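Local coordinates for protein D-alanyl transferase DltD (Enterococcus faecium TX0133A04, PDB 6PFX) that probably acts in D-alanylation of lipoteichoic acid in the Gram-positive cell wall, as a membrane-associated D-alanyl transferase of the SGNH-hydrolase clan, at residues F43-L48 with P104-K109; T234-F239 with F245-I250; N340-M343 with H348-W351. All blocks are in the same frame, centred on the assembly; numbering follows the deposited sequence.

Interaction 1: residues F43-L48 with P104-K109; sequences FGSSEL and PQWFVK
Trp-106 turns the long edge of its indole onto the Gly-44 carbonyl and the Ser-45 hydroxyl. From CB, which points at 43-48, the chain runs to CG, set beside the backbone N and anti to the carbonyl carbon (chi1 -69°); this carries the pyrrole nitrogen and the benzo ring across. NE1 comes to 3.6 Å from Ser-45 OG, and the neighbouring CE2 is 4.1 Å from that same OG. Further out, CZ2 lies 3.6 Å from Gly-44 O, with CH2 at 4.1 Å from this carbonyl oxygen, which is also hydrogen-bonded to Thr-77 OG1. Both oxygens lie near the indole plane, so the ring's edge faces them. The Gly-Ser-Ser run after strand 39-43 fits the nucleophile turn of SGNH hydrolases, with Ser-46 the probable nucleophile, and Trp-106 comes from the turn after the neighbouring strand 97-101. Ser-45 does not move freely against the tryptophan: its OG donates to Glu-47 OE1 at 2.8 Å, on the syn lone pair, while Ser-45 N reaches Glu-47 OE2 at 2.8 Å, 35° out of the carboxylate plane, so one carboxylate grips both the backbone N and the hydroxyl. Ser-45 OG has a further weak bond to Ser-103.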
loop_
_atom_site.group_PDB
_atom_site.type_symbol
_atom_site.label_atom_id
_atom_site.label_comp_id
_atom_site.label_asym_id
_atom_site.label_seq_id
_atom_site.Cartn_x
_atom_site.Cartn_y
_atom_site.Cartn_z
ATOM N N PHE A 43 -0.321 4.871 0.758
ATOM C CA PHE A 43 0.089 3.660 0.066
ATOM C C PHE A 43 -0.882 2.535 0.383
ATOM O O PHE A 43 -1.417 2.439 1.491
ATOM C CB PHE A 43 1.495 3.224 0.494
ATOM C CG PHE A 43 2.583 4.183 0.095
ATOM C CD1 PHE A 43 3.166 4.111 -1.162
ATOM C CD2 PHE A 43 3.031 5.155 0.977
ATOM C CE1 PHE A 43 4.162 4.999 -1.528
ATOM C CE2 PHE A 43 4.015 6.043 0.607
ATOM C CZ PHE A 43 4.589 5.957 -0.640
ATOM N N GLY A 44 -1.072 1.657 -0.592
ATOM C CA GLY A 44 -1.973 0.545 -0.401
ATOM C C GLY A 44 -2.230 -0.212 -1.684
ATOM O O GLY A 44 -1.289 -0.570 -2.394
ATOM N N SER A 45 -3.496 -0.481 -1.984
ATOM C CA SER A 45 -3.855 -1.145 -3.236
ATOM C C SER A 45 -5.279 -0.736 -3.599
ATOM O O SER A 45 -5.659 0.413 -3.361
ATOM C CB SER A 45 -3.635 -2.655 -3.162
ATOM O OG SER A 45 -4.147 -3.218 -1.981
ATOM N N SER A 46 -6.086 -1.663 -4.128
ATOM C CA SER A 46 -7.356 -1.288 -4.747
ATOM C C SER A 46 -8.349 -0.653 -3.780
ATOM O O SER A 46 -9.276 0.029 -4.231
ATOM C CB SER A 46 -8.000 -2.509 -5.418
ATOM O OG SER A 46 -8.094 -3.590 -4.513
ATOM N N GLU A 47 -8.189 -0.851 -2.471
ATOM C CA GLU A 47 -9.127 -0.262 -1.525
ATOM C C GLU A 47 -9.107 1.258 -1.593
ATOM O O GLU A 47 -10.078 1.909 -1.193
ATOM C CB GLU A 47 -8.831 -0.740 -0.102
ATOM C CG GLU A 47 -7.541 -0.209 0.531
ATOM C CD GLU A 47 -6.275 -0.837 -0.017
ATOM O OE1 GLU A 47 -6.323 -1.853 -0.747
ATOM O OE2 GLU A 47 -5.204 -0.295 0.289
ATOM N N LEU A 48 -8.021 1.844 -2.086
ATOM C CA LEU A 48 -7.964 3.295 -2.127
ATOM C C LEU A 48 -8.871 3.893 -3.193
ATOM O O LEU A 48 -9.104 5.106 -3.171
ATOM C CB LEU A 48 -6.518 3.747 -2.333
ATOM C CG LEU A 48 -5.598 3.533 -1.125
ATOM C CD1 LEU A 48 -4.141 3.769 -1.520
ATOM C CD2 LEU A 48 -5.993 4.444 0.015
ATOM N N PRO A 104 -3.458 -8.115 4.109
ATOM C CA PRO A 104 -3.003 -9.488 4.416
ATOM C C PRO A 104 -2.869 -10.371 3.175
ATOM O O PRO A 104 -1.961 -11.215 3.113
ATOM C CB PRO A 104 -4.078 -9.983 5.403
ATOM C CG PRO A 104 -4.637 -8.687 6.038
ATOM C CD PRO A 104 -4.665 -7.737 4.874
ATOM N N GLN A 105 -3.713 -10.142 2.157
ATOM C CA GLN A 105 -3.740 -10.996 0.975
ATOM C C GLN A 105 -2.486 -10.866 0.127
ATOM O O GLN A 105 -2.238 -11.711 -0.738
ATOM C CB GLN A 105 -4.944 -10.655 0.097
ATOM C CG GLN A 105 -6.270 -10.796 0.795
ATOM C CD GLN A 105 -6.550 -9.655 1.763
ATOM O OE1 GLN A 105 -6.049 -8.534 1.592
ATOM N NE2 GLN A 105 -7.323 -9.945 2.806
ATOM N N TRP A 106 -1.686 -9.830 0.348
ATOM C CA TRP A 106 -0.430 -9.759 -0.370
ATOM C C TRP A 106 0.505 -10.894 0.017
ATOM O O TRP A 106 1.380 -11.271 -0.769
ATOM C CB TRP A 106 0.299 -8.478 -0.010
ATOM C CG TRP A 106 -0.297 -7.208 -0.481
ATOM C CD1 TRP A 106 -1.315 -7.035 -1.374
ATOM C CD2 TRP A 106 0.108 -5.904 -0.067
ATOM N NE1 TRP A 106 -1.552 -5.684 -1.554
ATOM C CE2 TRP A 106 -0.693 -4.974 -0.751
ATOM C CE3 TRP A 106 1.080 -5.434 0.821
ATOM C CZ2 TRP A 106 -0.546 -3.592 -0.574
ATOM C CZ3 TRP A 106 1.220 -4.070 1.001
ATOM C CH2 TRP A 106 0.410 -3.167 0.312
ATOM N N PHE A 107 0.368 -11.404 1.236
ATOM C CA PHE A 107 1.370 -12.260 1.860
ATOM C C PHE A 107 1.123 -13.730 1.577
ATOM O O PHE A 107 1.123 -14.576 2.463
ATOM C CB PHE A 107 1.406 -11.947 3.349
ATOM C CG PHE A 107 1.895 -10.536 3.649
ATOM C CD1 PHE A 107 1.059 -9.420 3.516
ATOM C CD2 PHE A 107 3.210 -10.330 4.026
ATOM C CE1 PHE A 107 1.547 -8.126 3.774
ATOM C CE2 PHE A 107 3.690 -9.070 4.291
ATOM C CZ PHE A 107 2.854 -7.957 4.173
ATOM N N VAL A 108 0.967 -14.034 0.296
ATOM C CA VAL A 108 0.765 -15.411 -0.135
ATOM C C VAL A 108 2.106 -16.129 -0.292
ATOM O O VAL A 108 3.171 -15.518 -0.413
ATOM C CB VAL A 108 -0.088 -15.497 -1.421
ATOM C CG1 VAL A 108 -1.530 -15.086 -1.134
ATOM C CG2 VAL A 108 0.528 -14.668 -2.542
ATOM N N LYS A 109 2.035 -17.464 -0.324
ATOM C CA LYS A 109 3.225 -18.306 -0.229
ATOM C C LYS A 109 4.291 -17.929 -1.248
ATOM O O LYS A 109 5.488 -17.924 -0.932
ATOM C CB LYS A 109 2.815 -19.779 -0.403
ATOM C CG LYS A 109 3.973 -20.774 -0.337
ATOM C CD LYS A 109 3.486 -22.232 -0.386
ATOM C CE LYS A 109 4.626 -23.222 -0.159
ATOM N NZ LYS A 109 4.137 -24.639 -0.095
#

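Interaction 2: residues T234-F239 with F245-I250; sequences TTNNPF and FYTHRI
An Asx turn in the loop between helices 219-233 and 243-250 sets Asn-237 against Tyr-246 on the first turn of the second helix. Asn-237 OD1 accepts Phe-239 N at 2.9 Å, which closes the turn. Tyr-246 CG lies anti to its backbone N (chi1 179°), which reaches the ring out under Asn-237 CB. That carbon sits over the ring face, 3.5 Å from the centroid and 9° off the normal, a CH-pi contact; the Asn-237 amide lies 20° from the ring plane, and the two side chains run past each other in opposite directions. Asn-236 arrives more steeply, its OD1 3.6 Å from Tyr-246 CB. That oxygen also takes Asn-237 ND2 in a nearly straight bond of 2.8 Å, in the plane of the Asn-237 amide. With Leu-241 O as second acceptor for ND2 and Phe-239 N on OD1, the amide is held at both polar ends. The edge of the Phe-239 ring comes to Tyr-246, CD2 4.3 Å from CE1. Thr-247 OG1 bonds to Asn-243 O of its own helix and lies 3.1 Å from Asn-236 ND2. Asn-237 CB is bonded to the amide carbon CG, so its C-H bonds are probably slightly polarised, which suits the electron-rich tyrosine face.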
loop_
_atom_site.group_PDB
_atom_site.type_symbol
_atom_site.label_atom_id
_atom_site.label_comp_id
_atom_site.label_asym_id
_atom_site.label_seq_id
_atom_site.Cartn_x
_atom_site.Cartn_y
_atom_site.Cartn_z
ATOM N N THR A 234 -26.010 -3.405 0.437
ATOM C CA THR A 234 -25.637 -4.805 0.610
ATOM C C THR A 234 -26.867 -5.686 0.747
ATOM O O THR A 234 -26.878 -6.664 1.501
ATOM C CB THR A 234 -24.719 -4.988 1.818
ATOM O OG1 THR A 234 -25.402 -4.584 3.019
ATOM C CG2 THR A 234 -23.435 -4.155 1.662
ATOM N N THR A 235 -27.910 -5.384 -0.011
ATOM C CA THR A 235 -29.171 -6.084 0.164
ATOM C C THR A 235 -29.317 -7.354 -0.669
ATOM O O THR A 235 -30.324 -8.050 -0.505
ATOM C CB THR A 235 -30.330 -5.152 -0.195
ATOM O OG1 THR A 235 -30.187 -4.776 -1.569
ATOM C CG2 THR A 235 -30.337 -3.926 0.681
ATOM N N ASN A 236 -28.369 -7.695 -1.548
ATOM C CA ASN A 236 -28.612 -8.772 -2.510
ATOM C C ASN A 236 -27.862 -10.073 -2.208
ATOM O O ASN A 236 -27.788 -10.965 -3.067
ATOM C CB ASN A 236 -28.394 -8.306 -3.956
ATOM C CG ASN A 236 -26.936 -8.249 -4.358
ATOM O OD1 ASN A 236 -26.041 -8.526 -3.565
ATOM N ND2 ASN A 236 -26.698 -7.923 -5.623
ATOM N N ASN A 237 -27.387 -10.248 -0.981
ATOM C CA ASN A 237 -26.617 -11.428 -0.639
ATOM C C ASN A 237 -26.564 -11.554 0.875
ATOM O O ASN A 237 -26.885 -10.589 1.586
ATOM C CB ASN A 237 -25.193 -11.341 -1.214
ATOM C CG ASN A 237 -24.386 -10.167 -0.623
ATOM O OD1 ASN A 237 -23.683 -10.338 0.373
ATOM N ND2 ASN A 237 -24.489 -8.985 -1.233
ATOM N N PRO A 238 -26.147 -12.693 1.392
ATOM C CA PRO A 238 -26.130 -12.906 2.844
ATOM C C PRO A 238 -24.841 -12.509 3.534
ATOM O O PRO A 238 -24.725 -12.716 4.752
ATOM C CB PRO A 238 -26.352 -14.422 2.988
ATOM C CG PRO A 238 -25.947 -15.009 1.727
ATOM C CD PRO A 238 -25.993 -13.955 0.643
ATOM N N PHE A 239 -23.891 -11.937 2.805
ATOM C CA PHE A 239 -22.529 -11.815 3.294
ATOM C C PHE A 239 -22.115 -10.390 3.610
ATOM O O PHE A 239 -20.965 -10.170 4.002
ATOM C CB PHE A 239 -21.538 -12.389 2.273
ATOM C CG PHE A 239 -21.818 -13.804 1.894
ATOM C CD1 PHE A 239 -21.725 -14.805 2.829
ATOM C CD2 PHE A 239 -22.163 -14.130 0.595
ATOM C CE1 PHE A 239 -21.987 -16.123 2.475
ATOM C CE2 PHE A 239 -22.421 -15.436 0.235
ATOM C CZ PHE A 239 -22.335 -16.433 1.177
ATOM N N PHE A 245 -20.585 -5.819 -6.449
ATOM C CA PHE A 245 -19.479 -6.751 -6.285
ATOM C C PHE A 245 -19.996 -8.180 -6.232
ATOM O O PHE A 245 -19.449 -9.079 -6.879
ATOM C CB PHE A 245 -18.728 -6.423 -4.999
ATOM C CG PHE A 245 -17.520 -7.285 -4.759
ATOM C CD1 PHE A 245 -17.640 -8.530 -4.170
ATOM C CD2 PHE A 245 -16.261 -6.847 -5.124
ATOM C CE1 PHE A 245 -16.521 -9.307 -3.938
ATOM C CE2 PHE A 245 -15.146 -7.625 -4.892
ATOM C CZ PHE A 245 -15.276 -8.853 -4.306
ATOM N N TYR A 246 -21.052 -8.412 -5.460
ATOM C CA TYR A 246 -21.602 -9.754 -5.379
ATOM C C TYR A 246 -22.060 -10.228 -6.754
ATOM O O TYR A 246 -21.707 -11.329 -7.202
ATOM C CB TYR A 246 -22.749 -9.806 -4.365
ATOM C CG TYR A 246 -23.340 -11.201 -4.283
ATOM C CD1 TYR A 246 -22.684 -12.211 -3.585
ATOM C CD2 TYR A 246 -24.525 -11.516 -4.937
ATOM C CE1 TYR A 246 -23.189 -13.484 -3.532
ATOM C CE2 TYR A 246 -25.041 -12.797 -4.880
ATOM C CZ TYR A 246 -24.361 -13.769 -4.169
ATOM O OH TYR A 246 -24.815 -15.059 -4.081
ATOM N N THR A 247 -22.820 -9.383 -7.455
ATOM C CA THR A 247 -23.379 -9.765 -8.746
ATOM C C THR A 247 -22.286 -10.082 -9.759
ATOM O O THR A 247 -22.354 -11.099 -10.459
ATOM C CB THR A 247 -24.291 -8.649 -9.248
ATOM O OG1 THR A 247 -25.370 -8.474 -8.321
ATOM C CG2 THR A 247 -24.865 -8.988 -10.611
ATOM N N HIS A 248 -21.259 -9.234 -9.842
ATOM C CA HIS A 248 -20.267 -9.361 -10.900
ATOM C C HIS A 248 -19.120 -10.296 -10.553
ATOM O O HIS A 248 -18.499 -10.849 -11.467
ATOM C CB HIS A 248 -19.699 -7.983 -11.262
ATOM C CG HIS A 248 -20.720 -7.041 -11.818
ATOM N ND1 HIS A 248 -20.524 -5.678 -11.879
ATOM C CD2 HIS A 248 -21.948 -7.268 -12.342
ATOM C CE1 HIS A 248 -21.589 -5.106 -12.414
ATOM N NE2 HIS A 248 -22.469 -6.048 -12.700
ATOM N N ARG A 249 -18.832 -10.514 -9.271
ATOM C CA ARG A 249 -17.653 -11.276 -8.902
ATOM C C ARG A 249 -17.921 -12.566 -8.148
ATOM O O ARG A 249 -17.046 -13.438 -8.145
ATOM C CB ARG A 249 -16.686 -10.408 -8.076
ATOM C CG ARG A 249 -16.211 -9.160 -8.829
ATOM C CD ARG A 249 -14.961 -8.554 -8.222
ATOM N NE ARG A 249 -13.843 -9.495 -8.227
ATOM C CZ ARG A 249 -12.996 -9.662 -9.240
ATOM N NH1 ARG A 249 -13.128 -8.953 -10.353
ATOM N NH2 ARG A 249 -12.012 -10.546 -9.134
ATOM N N ILE A 250 -19.086 -12.725 -7.515
ATOM C CA ILE A 250 -19.344 -13.838 -6.613
ATOM C C ILE A 250 -20.461 -14.750 -7.126
ATOM O O ILE A 250 -20.333 -15.979 -7.109
ATOM C CB ILE A 250 -19.655 -13.354 -5.177
ATOM C CG1 ILE A 250 -18.515 -12.526 -4.580
ATOM C CG2 ILE A 250 -19.970 -14.572 -4.291
ATOM C CD1 ILE A 250 -17.192 -13.258 -4.501
#

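Interaction 3: residues N340-M343 with H348-W351; sequences NYFM and HLGW
Gly-350 N donates to Phe-342 O at 2.9 Å. The bond is moderately bent, and the donor is tilted 22° from the carbonyl plane. It draws together the two arms of the loop that leads into helix 351-365; between and on them lie Asp-345 and His-348, in the Asp-x-x-His spacing characteristic of SGNH hydrolases, and with Ser-46 they probably form the catalytic triad. His-348 ND1 bonds to Asp-345, and its NE2 faces Ser-46. Next to the Gly-350 bond, the backbones of Met-343 and Leu-349 make a single beta bridge, and Gly-350 takes the N-cap position of the following helix.

Three side chains pack on one flank of the bridge. Leu-349 CD2 is the methyl that both neighbours touch: Phe-342 CE2 lies 3.9 Å from it, the two side chains running side by side in the same direction, while Met-343 SD lies 3.9 Å from the same methyl, its chain crossing that of the leucine. Met-343 is bent at both chi2 and chi3 (chi3 -76°), which folds its thioether tail back so that CE comes within 3.5 Å of Leu-349 N. The Phe-342 ring meets Phe-333 edge-to-face.

Trp-351, the first residue of the helix, closes the other end. Its ring edge faces the Tyr-341 carbonyl, CE3 standing 3.7 Å from Tyr-341 O, close to the indole plane, and 4.0 Å from Tyr-341 CB. A further backbone bond joins Tyr-341 to Lys-352 in the first turn of the helix. Trp-351 and Tyr-341 both lean on helix 219-233. The next ring atom, CZ3, stands 4.0 Å from Met-343 O, which meets the indole obliquely.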
loop_
_atom_site.group_PDB
_atom_site.type_symbol
_atom_site.label_atom_id
_atom_site.label_comp_id
_atom_site.label_asym_id
_atom_site.label_seq_id
_atom_site.Cartn_x
_atom_site.Cartn_y
_atom_site.Cartn_z
ATOM N N ASN A 340 -20.389 -5.067 11.041
ATOM C CA ASN A 340 -21.085 -4.898 9.778
ATOM C C ASN A 340 -20.624 -3.632 9.068
ATOM O O ASN A 340 -20.458 -2.564 9.674
ATOM C CB ASN A 340 -22.596 -4.860 9.994
ATOM C CG ASN A 340 -23.163 -6.227 10.332
ATOM O OD1 ASN A 340 -22.541 -7.247 10.058
ATOM N ND2 ASN A 340 -24.347 -6.253 10.923
ATOM N N TYR A 341 -20.457 -3.762 7.754
ATOM C CA TYR A 341 -20.164 -2.653 6.857
ATOM C C TYR A 341 -18.768 -2.094 7.057
ATOM O O TYR A 341 -18.472 -1.005 6.557
ATOM C CB TYR A 341 -21.230 -1.559 6.978
ATOM C CG TYR A 341 -22.614 -2.136 7.056
ATOM C CD1 TYR A 341 -23.069 -3.046 6.109
ATOM C CD2 TYR A 341 -23.449 -1.809 8.105
ATOM C CE1 TYR A 341 -24.337 -3.592 6.198
ATOM C CE2 TYR A 341 -24.712 -2.342 8.204
ATOM C CZ TYR A 341 -25.157 -3.228 7.249
ATOM O OH TYR A 341 -26.425 -3.775 7.357
ATOM N N PHE A 342 -17.897 -2.808 7.785
ATOM C CA PHE A 342 -16.508 -2.376 7.912
ATOM C C PHE A 342 -15.804 -2.456 6.565
ATOM O O PHE A 342 -15.076 -1.532 6.183
ATOM C CB PHE A 342 -15.765 -3.231 8.958
ATOM C CG PHE A 342 -14.592 -2.537 9.596
ATOM C CD1 PHE A 342 -14.772 -1.741 10.710
ATOM C CD2 PHE A 342 -13.316 -2.686 9.098
ATOM C CE1 PHE A 342 -13.716 -1.086 11.303
ATOM C CE2 PHE A 342 -12.255 -2.030 9.688
ATOM C CZ PHE A 342 -12.456 -1.239 10.794
ATOM N N MET A 343 -16.022 -3.551 5.834
ATOM C CA MET A 343 -15.482 -3.758 4.501
ATOM C C MET A 343 -16.598 -3.598 3.481
ATOM O O MET A 343 -17.763 -3.898 3.760
ATOM C CB MET A 343 -14.876 -5.153 4.372
ATOM C CG MET A 343 -13.970 -5.493 5.514
ATOM S SD MET A 343 -12.552 -4.419 5.573
ATOM C CE MET A 343 -11.598 -5.101 4.233
ATOM N N HIS A 348 -11.713 -5.206 0.660
ATOM C CA HIS A 348 -11.513 -3.766 0.581
ATOM C C HIS A 348 -12.254 -3.031 1.686
ATOM O O HIS A 348 -13.461 -3.227 1.874
ATOM C CB HIS A 348 -12.002 -3.230 -0.768
ATOM C CG HIS A 348 -11.303 -3.831 -1.939
ATOM N ND1 HIS A 348 -11.978 -4.417 -2.987
ATOM C CD2 HIS A 348 -9.986 -3.942 -2.227
ATOM C CE1 HIS A 348 -11.105 -4.872 -3.869
ATOM N NE2 HIS A 348 -9.889 -4.594 -3.431
ATOM N N LEU A 349 -11.536 -2.140 2.375
ATOM C CA LEU A 349 -12.157 -1.275 3.366
ATOM C C LEU A 349 -13.357 -0.558 2.772
ATOM O O LEU A 349 -13.344 -0.150 1.605
ATOM C CB LEU A 349 -11.159 -0.227 3.852
ATOM C CG LEU A 349 -10.148 -0.685 4.889
ATOM C CD1 LEU A 349 -9.109 0.416 5.037
ATOM C CD2 LEU A 349 -10.784 -0.984 6.219
ATOM N N GLY A 350 -14.392 -0.387 3.597
ATOM C CA GLY A 350 -15.671 0.167 3.216
ATOM C C GLY A 350 -16.075 1.245 4.218
ATOM O O GLY A 350 -15.285 1.794 4.920
ATOM N N TRP A 351 -17.399 1.467 4.271
ATOM C CA TRP A 351 -17.926 2.667 4.929
ATOM C C TRP A 351 -17.473 2.782 6.387
ATOM O O TRP A 351 -16.862 3.782 6.792
ATOM C CB TRP A 351 -19.453 2.658 4.817
ATOM C CG TRP A 351 -19.940 2.360 3.417
ATOM C CD1 TRP A 351 -20.176 3.265 2.423
ATOM C CD2 TRP A 351 -20.234 1.066 2.859
ATOM N NE1 TRP A 351 -20.587 2.618 1.280
ATOM C CE2 TRP A 351 -20.643 1.271 1.523
ATOM C CE3 TRP A 351 -20.185 -0.247 3.357
ATOM C CZ2 TRP A 351 -21.015 0.218 0.684
ATOM C CZ3 TRP A 351 -20.561 -1.297 2.522
ATOM C CH2 TRP A 351 -20.964 -1.054 1.196
#

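In the fold
From the N terminus, interaction 1 comes first and joins the loops after strands 39-43 and 97-101, neighbours in the parallel sheet, with 55 residues between its segments. Interaction 2 folds the loop that follows helix 219-233 back on helix 243-250, and interaction 3 draws in the loop between the outermost strand 330-332 and helix 351-365. The three are in series along the chain, none nested or crossing. They meet in space nonetheless: Ser-46 of interaction 1 faces His-348 of interaction 3, bringing the probable triad together, and Thr-234 of interaction 2 packs on Tyr-341 and Trp-351. Interactions 1 and 2, centres about 21 Å apart, do not touch.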